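Local coordinates for suppressor protein MPT5 (Saccharomyces cerevisiae, PDB 5BZ1) that binds sequence elements in the 3'-UTRs of target mRNAs through its Pumilio repeat domain and regulates their expression after transcription, including negative regulation of HO, at residues 17-22 and 54-59; 247-252 and 313-318. All coordinates share one frame; numbering follows the deposited sequence.

Interaction 1 (17-22 and 54-59); sequences KLATDQ and LDLILD. With nucleotides of chain B.
Thr20 lies across the carboxylate of Asp59, the two side chains meeting at about a right angle, and its methyl CG2 does the touching: it sits 3.7 Å from Asp59 OD1. The other oxygen, Asp59 OD2, comes to 3.7 Å from Thr20 CA. The same methyl also faces helix 53-57, where Leu56 CD2 is 3.7 Å from Thr20 CG2 and 3.8 Å from Ala19 CB, one leucine branch touching two neighbouring residues. Leu56 again crosses Thr20 at roughly a right angle. The threonine torsion decides which group is offered: with CG2 opposite the carbonyl carbon and OG1 held between N and C (chi1 61°), the methyl rather than the hydroxyl meets the aspartate. In Asp59, CG anti to the backbone N (chi1 -169°) carries the carboxylate toward 17-22 while OD2 still accepts from Phe61 N and Gly62 N, capping the helix that follows. Water 1 sits between the two turns, 2.8 Å from Thr20 O and 3.0 Å from Asp59 OD1, placed to bridge them, though it has more acceptors in reach than protons. Farther along, extended Gln22 turns to the RNA, where OE1 accepts from O2' of A10 of chain B at 2.8 Å and, weakly, from its O3'. Pumilio repeats 1 and 2 therefore meet here through a small apolar patch, a methyl laid on a carboxylate, and a shared water, with no direct hydrogen bond between the two segments. The carboxylate is committed chiefly to its own helix start, and its negative charge is likely eased by those two N-H groups.

Interaction 2 (247-252 and 313-318); sequences LSCLKF and IRDNFG. With nucleotides of chain B.
Phe317 lays one ring face against the backbone of Lys251, whose CA stands 3.6 Å from the ring centroid and only 9° off its normal, a CH-pi contact. Lys251 CB adds to it at 3.6 Å from Phe317 CZ, while Cys249 O lies at the ring's edge. Next to the ring the chains close up further: Gly318 CA is 3.2 Å from Ser248 O in a CA-H...O contact. Asp315 completes the tight part. Its OD2 is 3.3 Å from Cys249 CA, and takes both Phe317 N, from above the carboxylate plane, and Gly318 N, on the anti lone pair; CG opposite the backbone N (chi1 -175°) puts it there. With an alanine in place of Asp315 the carboxylate is gone, and Phe317 N and Gly318 N would probably lose their cap, with a gap beside Cys249.

The looser parts are two. At the carboxylate's other oxygen, water 2 donates to Cys249 O and Asp315 OD1, bridging the segments. Past the Phe317 ring the contact opens onto the RNA: Lys251 bends at chi3 and chi4, and its NZ donates to O2' of G2 of chain B at 3.1 Å. Phe317 CE1 approaches that hydroxyl, and Phe252 CD1 lies close to O2 of U3 of chain B. This is one turn-to-turn junction between stacked helical repeats of a PUF domain, here Pumilio 7 and 8, on the RNA-binding side.

In the fold
Interactions 1 and 2 are junctions between successive Pumilio repeats near the two ends of the same domain, repeats 1 and 2 in one and repeats 7 and 8 in the other. Their centres are 55 Å apart, on opposite sides of the chain's centre, and their nearest atoms are about 35 Å apart, so neither touches the other. The bound RNA spans that distance: A10 of chain B meets 17-22, whereas G2 of chain B lies against both 247-252 and 313-318, and U3 of chain B against 247-252, so the strand runs antiparallel to the repeats. Both junctions use a helix-capping aspartate and a shared water, but the aromatic ring belongs to interaction 2, which buries 296 Å² against 164 Å².

Interaction 1 (17-22 and 54-59)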
loop_
_atom_site.group_PDB
_atom_site.type_symbol
_atom_site.label_atom_id
_atom_site.label_comp_id
_atom_site.label_asym_id
_atom_site.label_seq_id
_atom_site.Cartn_x
_atom_site.Cartn_y
_atom_site.Cartn_z
ATOM N N LYS A 17 -1.824 35.494 -21.893
ATOM C CA LYS A 17 -2.822 36.231 -21.125
ATOM C C LYS A 17 -4.122 35.440 -21.016
ATOM O O LYS A 17 -4.759 35.423 -19.964
ATOM C CB LYS A 17 -3.092 37.602 -21.751
ATOM C CG LYS A 17 -1.875 38.511 -21.785
ATOM C CD LYS A 17 -1.186 38.576 -20.430
ATOM C CE LYS A 17 0.205 39.190 -20.540
ATOM N NZ LYS A 17 0.897 39.236 -19.223
ATOM N N LEU A 18 -4.507 34.788 -22.108
ATOM C CA LEU A 18 -5.700 33.944 -22.121
ATOM C C LEU A 18 -5.516 32.717 -21.222
ATOM O O LEU A 18 -6.456 32.265 -20.572
ATOM C CB LEU A 18 -6.032 33.504 -23.549
ATOM C CG LEU A 18 -6.355 34.593 -24.577
ATOM C CD1 LEU A 18 -6.542 33.998 -25.964
ATOM C CD2 LEU A 18 -7.600 35.346 -24.166
ATOM N N ALA A 19 -4.293 32.197 -21.189
ATOM C CA ALA A 19 -3.979 30.969 -20.457
ATOM C C ALA A 19 -4.280 31.054 -18.959
ATOM O O ALA A 19 -4.795 30.102 -18.369
ATOM C CB ALA A 19 -2.525 30.581 -20.684
ATOM N N THR A 20 -3.947 32.192 -18.353
ATOM C CA THR A 20 -4.133 32.393 -16.916
ATOM C C THR A 20 -5.464 33.061 -16.578
ATOM O O THR A 20 -5.703 33.440 -15.427
ATOM C CB THR A 20 -2.994 33.231 -16.311
ATOM O OG1 THR A 20 -2.964 34.522 -16.932
ATOM C CG2 THR A 20 -1.657 32.537 -16.520
ATOM N N ASP A 21 -6.318 33.209 -17.585
ATOM C CA ASP A 21 -7.657 33.752 -17.391
ATOM C C ASP A 21 -8.653 32.601 -17.496
ATOM O O ASP A 21 -8.491 31.731 -18.350
ATOM C CB ASP A 21 -7.953 34.807 -18.457
ATOM C CG ASP A 21 -9.307 35.460 -18.276
ATOM O OD1 ASP A 21 -10.261 35.055 -18.974
ATOM O OD2 ASP A 21 -9.418 36.380 -17.438
ATOM N N GLN A 22 -9.671 32.581 -16.636
ATOM C CA GLN A 22 -10.608 31.457 -16.614
ATOM C C GLN A 22 -11.316 31.263 -17.949
ATOM O O GLN A 22 -11.348 30.159 -18.493
ATOM C CB GLN A 22 -11.657 31.607 -15.511
ATOM C CG GLN A 22 -12.617 30.413 -15.454
ATOM C CD GLN A 22 -13.827 30.641 -14.571
ATOM O OE1 GLN A 22 -14.747 29.823 -14.542
ATOM N NE2 GLN A 22 -13.834 31.753 -13.846
ATOM N N LEU A 54 6.200 26.028 -16.514
ATOM C CA LEU A 54 6.142 25.814 -15.071
ATOM C C LEU A 54 5.079 26.701 -14.429
ATOM O O LEU A 54 4.322 26.247 -13.566
ATOM C CB LEU A 54 7.500 26.071 -14.416
ATOM C CG LEU A 54 7.508 25.904 -12.893
ATOM C CD1 LEU A 54 7.127 24.479 -12.509
ATOM C CD2 LEU A 54 8.857 26.277 -12.298
ATOM N N ASP A 55 5.020 27.959 -14.864
ATOM C CA ASP A 55 4.063 28.921 -14.328
ATOM C C ASP A 55 2.623 28.446 -14.553
ATOM O O ASP A 55 1.801 28.469 -13.638
ATOM C CB ASP A 55 4.271 30.291 -14.982
ATOM C CG ASP A 55 5.731 30.718 -14.998
ATOM O OD1 ASP A 55 6.098 31.647 -14.247
ATOM O OD2 ASP A 55 6.510 30.118 -15.766
ATOM N N LEU A 56 2.337 28.004 -15.774
ATOM C CA LEU A 56 1.001 27.547 -16.143
ATOM C C LEU A 56 0.593 26.272 -15.399
ATOM O O LEU A 56 -0.547 26.142 -14.948
ATOM C CB LEU A 56 0.918 27.333 -17.654
ATOM C CG LEU A 56 1.143 28.596 -18.485
ATOM C CD1 LEU A 56 1.044 28.300 -19.973
ATOM C CD2 LEU A 56 0.147 29.672 -18.090
ATOM N N ILE A 57 1.533 25.339 -15.275
ATOM C CA ILE A 57 1.314 24.088 -14.551
ATOM C C ILE A 57 0.846 24.348 -13.117
ATOM O O ILE A 57 0.043 23.590 -12.564
ATOM C CB ILE A 57 2.599 23.225 -14.572
ATOM C CG1 ILE A 57 2.695 22.460 -15.891
ATOM C CG2 ILE A 57 2.647 22.252 -13.398
ATOM C CD1 ILE A 57 4.055 21.836 -16.148
ATOM N N LEU A 58 1.327 25.443 -12.536
ATOM C CA LEU A 58 0.994 25.802 -11.163
ATOM C C LEU A 58 -0.206 26.750 -11.061
ATOM O O LEU A 58 -0.619 27.115 -9.957
ATOM C CB LEU A 58 2.211 26.434 -10.485
ATOM C CG LEU A 58 3.485 25.588 -10.502
ATOM C CD1 LEU A 58 4.654 26.360 -9.923
ATOM C CD2 LEU A 58 3.272 24.301 -9.727
ATOM N N ASP A 59 -0.767 27.136 -12.204
ATOM C CA ASP A 59 -1.800 28.168 -12.238
ATOM C C ASP A 59 -3.201 27.585 -12.058
ATOM O O ASP A 59 -3.501 26.514 -12.591
ATOM C CB ASP A 59 -1.718 28.944 -13.553
ATOM C CG ASP A 59 -2.576 30.191 -13.551
ATOM O OD1 ASP A 59 -2.100 31.238 -13.060
ATOM O OD2 ASP A 59 -3.727 30.122 -14.034
ATOM P P A B 10 -13.547 24.134 -8.641
ATOM O OP1 A B 10 -14.494 24.887 -7.782
ATOM O OP2 A B 10 -13.955 22.828 -9.217
ATOM O "O5'" A B 10 -13.115 25.101 -9.829
ATOM C "C5'" A B 10 -12.291 26.235 -9.578
ATOM C "C4'" A B 10 -12.402 27.268 -10.669
ATOM O "O4'" A B 10 -11.861 26.725 -11.907
ATOM C "C3'" A B 10 -13.823 27.731 -10.990
ATOM O "O3'" A B 10 -13.797 29.115 -11.340
ATOM C "C2'" A B 10 -14.174 26.906 -12.225
ATOM O "O2'" A B 10 -15.175 27.469 -13.047
ATOM C "C1'" A B 10 -12.826 26.844 -12.934
ATOM N N9 A B 10 -12.676 25.723 -13.870
ATOM C C8 A B 10 -13.129 24.433 -13.751
ATOM N N7 A B 10 -12.829 23.677 -14.778
ATOM C C5 A B 10 -12.133 24.521 -15.637
ATOM C C6 A B 10 -11.541 24.329 -16.903
ATOM N N6 A B 10 -11.550 23.168 -17.563
ATOM N N1 A B 10 -10.927 25.390 -17.477
ATOM C C2 A B 10 -10.910 26.558 -16.823
ATOM N N3 A B 10 -11.429 26.860 -15.634
ATOM C C4 A B 10 -12.034 25.788 -15.087
HETATM O O HOH W 1 -4.547 32.988 -12.915
#

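Interaction 2 (247-252 and 313-318)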
loop_
_atom_site.group_PDB
_atom_site.type_symbol
_atom_site.label_atom_id
_atom_site.label_comp_id
_atom_site.label_asym_id
_atom_site.label_seq_id
_atom_site.Cartn_x
_atom_site.Cartn_y
_atom_site.Cartn_z
ATOM N N LEU A 247 0.789 -8.385 22.521
ATOM C CA LEU A 247 0.405 -7.898 21.194
ATOM C C LEU A 247 -1.043 -8.272 20.877
ATOM O O LEU A 247 -1.773 -7.499 20.259
ATOM C CB LEU A 247 1.347 -8.446 20.119
ATOM C CG LEU A 247 2.784 -7.917 20.126
ATOM C CD1 LEU A 247 3.672 -8.734 19.201
ATOM C CD2 LEU A 247 2.830 -6.443 19.742
ATOM N N SER A 248 -1.449 -9.460 21.319
ATOM C CA SER A 248 -2.820 -9.925 21.160
ATOM C C SER A 248 -3.816 -9.060 21.932
ATOM O O SER A 248 -5.001 -9.027 21.601
ATOM C CB SER A 248 -2.942 -11.378 21.628
ATOM O OG SER A 248 -2.160 -12.240 20.829
ATOM N N CYS A 249 -3.333 -8.372 22.965
ATOM C CA CYS A 249 -4.200 -7.565 23.819
ATOM C C CYS A 249 -4.164 -6.072 23.493
ATOM O O CYS A 249 -4.617 -5.249 24.290
ATOM C CB CYS A 249 -3.850 -7.780 25.291
ATOM S SG CYS A 249 -4.090 -9.485 25.848
ATOM N N LEU A 250 -3.641 -5.720 22.324
ATOM C CA LEU A 250 -3.616 -4.317 21.906
ATOM C C LEU A 250 -4.526 -4.087 20.699
ATOM O O LEU A 250 -4.699 -4.980 19.873
ATOM C CB LEU A 250 -2.183 -3.861 21.625
ATOM C CG LEU A 250 -1.248 -3.902 22.835
ATOM C CD1 LEU A 250 0.195 -3.650 22.428
ATOM C CD2 LEU A 250 -1.682 -2.894 23.895
ATOM N N LYS A 251 -5.106 -2.892 20.611
ATOM C CA LYS A 251 -6.116 -2.580 19.600
ATOM C C LYS A 251 -5.697 -2.908 18.165
ATOM O O LYS A 251 -6.444 -3.547 17.420
ATOM C CB LYS A 251 -6.500 -1.102 19.682
ATOM C CG LYS A 251 -7.649 -0.692 18.762
ATOM C CD LYS A 251 -7.725 0.822 18.635
ATOM C CE LYS A 251 -9.162 1.325 18.587
ATOM N NZ LYS A 251 -9.951 0.769 17.459
ATOM N N PHE A 252 -4.507 -2.462 17.779
ATOM C CA PHE A 252 -4.083 -2.588 16.393
ATOM C C PHE A 252 -3.365 -3.906 16.104
ATOM O O PHE A 252 -3.692 -4.588 15.140
ATOM C CB PHE A 252 -3.236 -1.379 15.979
ATOM C CG PHE A 252 -3.934 -0.057 16.175
ATOM C CD1 PHE A 252 -4.989 0.316 15.346
ATOM C CD2 PHE A 252 -3.540 0.812 17.184
ATOM C CE1 PHE A 252 -5.641 1.531 15.525
ATOM C CE2 PHE A 252 -4.184 2.028 17.371
ATOM C CZ PHE A 252 -5.237 2.389 16.540
ATOM N N ILE A 313 -8.799 -14.508 27.455
ATOM C CA ILE A 313 -10.247 -14.705 27.417
ATOM C C ILE A 313 -10.989 -13.512 28.020
ATOM O O ILE A 313 -12.179 -13.308 27.773
ATOM C CB ILE A 313 -10.650 -16.008 28.155
ATOM C CG1 ILE A 313 -12.030 -16.485 27.703
ATOM C CG2 ILE A 313 -10.601 -15.825 29.675
ATOM C CD1 ILE A 313 -12.489 -17.761 28.386
ATOM N N ARG A 314 -10.253 -12.719 28.793
ATOM C CA ARG A 314 -10.811 -11.636 29.590
ATOM C C ARG A 314 -10.543 -10.273 28.949
ATOM O O ARG A 314 -11.174 -9.273 29.299
ATOM C CB ARG A 314 -10.172 -11.683 30.977
ATOM C CG ARG A 314 -11.109 -11.443 32.136
ATOM C CD ARG A 314 -10.444 -11.876 33.440
ATOM N NE ARG A 314 -10.155 -13.308 33.458
ATOM C CZ ARG A 314 -10.999 -14.234 33.907
ATOM N NH1 ARG A 314 -12.187 -13.878 34.379
ATOM N NH2 ARG A 314 -10.655 -15.515 33.887
ATOM N N ASP A 315 -9.605 -10.238 28.008
ATOM C CA ASP A 315 -9.153 -8.974 27.433
ATOM C C ASP A 315 -10.051 -8.477 26.297
ATOM O O ASP A 315 -10.557 -9.272 25.500
ATOM C CB ASP A 315 -7.708 -9.102 26.954
ATOM C CG ASP A 315 -7.142 -7.787 26.462
ATOM O OD1 ASP A 315 -6.642 -7.007 27.299
ATOM O OD2 ASP A 315 -7.194 -7.536 25.238
ATOM N N ASN A 316 -10.238 -7.159 26.234
ATOM C CA ASN A 316 -11.098 -6.527 25.235
ATOM C C ASN A 316 -10.716 -6.856 23.793
ATOM O O ASN A 316 -11.572 -6.873 22.905
ATOM C CB ASN A 316 -11.101 -5.005 25.418
ATOM C CG ASN A 316 -11.851 -4.562 26.658
ATOM O OD1 ASN A 316 -12.810 -5.205 27.081
ATOM N ND2 ASN A 316 -11.418 -3.450 27.247
ATOM N N PHE A 317 -9.430 -7.099 23.564
ATOM C CA PHE A 317 -8.940 -7.400 22.230
ATOM C C PHE A 317 -8.434 -8.834 22.126
ATOM O O PHE A 317 -8.626 -9.491 21.100
ATOM C CB PHE A 317 -7.842 -6.409 21.831
ATOM C CG PHE A 317 -8.301 -4.977 21.816
ATOM C CD1 PHE A 317 -9.331 -4.576 20.973
ATOM C CD2 PHE A 317 -7.707 -4.032 22.645
ATOM C CE1 PHE A 317 -9.764 -3.254 20.954
ATOM C CE2 PHE A 317 -8.129 -2.710 22.632
ATOM C CZ PHE A 317 -9.160 -2.320 21.786
ATOM N N GLY A 318 -7.801 -9.313 23.194
ATOM C CA GLY A 318 -7.242 -10.654 23.236
ATOM C C GLY A 318 -8.247 -11.765 22.985
ATOM O O GLY A 318 -7.895 -12.816 22.445
ATOM P P U B 3 -13.558 -0.151 16.196
ATOM O OP1 U B 3 -13.523 1.323 16.385
ATOM O OP2 U B 3 -14.772 -0.762 15.592
ATOM O "O5'" U B 3 -12.289 -0.594 15.337
ATOM C "C5'" U B 3 -12.107 -0.151 14.002
ATOM C "C4'" U B 3 -10.752 0.483 13.825
ATOM O "O4'" U B 3 -9.702 -0.450 14.185
ATOM C "C3'" U B 3 -10.394 0.918 12.414
ATOM O "O3'" U B 3 -10.990 2.159 12.078
ATOM C "C2'" U B 3 -8.870 0.965 12.457
ATOM O "O2'" U B 3 -8.420 2.176 13.047
ATOM C "C1'" U B 3 -8.548 -0.193 13.414
ATOM N N1 U B 3 -8.162 -1.430 12.700
ATOM C C2 U B 3 -6.830 -1.553 12.328
ATOM O O2 U B 3 -5.994 -0.695 12.557
ATOM N N3 U B 3 -6.512 -2.713 11.666
ATOM C C4 U B 3 -7.376 -3.743 11.349
ATOM O O4 U B 3 -6.939 -4.727 10.744
ATOM C C5 U B 3 -8.733 -3.542 11.773
ATOM C C6 U B 3 -9.080 -2.420 12.422
ATOM P P G B 2 -17.357 -3.282 18.910
ATOM O OP1 G B 2 -17.745 -1.877 18.647
ATOM O OP2 G B 2 -17.935 -4.379 18.092
ATOM O "O5'" G B 2 -15.775 -3.379 18.796
ATOM C "C5'" G B 2 -14.935 -2.665 19.689
ATOM C "C4'" G B 2 -13.511 -2.678 19.209
ATOM O "O4'" G B 2 -13.002 -4.032 19.235
ATOM C "C3'" G B 2 -13.305 -2.235 17.772
ATOM O "O3'" G B 2 -13.292 -0.826 17.633
ATOM C "C2'" G B 2 -11.989 -2.908 17.401
ATOM O "O2'" G B 2 -10.880 -2.166 17.891
ATOM C "C1'" G B 2 -12.083 -4.222 18.182
ATOM N N9 G B 2 -12.551 -5.341 17.341
ATOM C C8 G B 2 -13.816 -5.576 16.850
ATOM N N7 G B 2 -13.878 -6.664 16.130
ATOM C C5 G B 2 -12.588 -7.179 16.140
ATOM C C6 G B 2 -12.045 -8.341 15.531
ATOM O O6 G B 2 -12.614 -9.188 14.836
ATOM N N1 G B 2 -10.691 -8.473 15.811
ATOM C C2 G B 2 -9.957 -7.597 16.574
ATOM N N2 G B 2 -8.659 -7.889 16.734
ATOM N N3 G B 2 -10.447 -6.512 17.142
ATOM C C4 G B 2 -11.760 -6.366 16.884
HETATM O O HOH W 2 -6.339 -4.285 26.580
#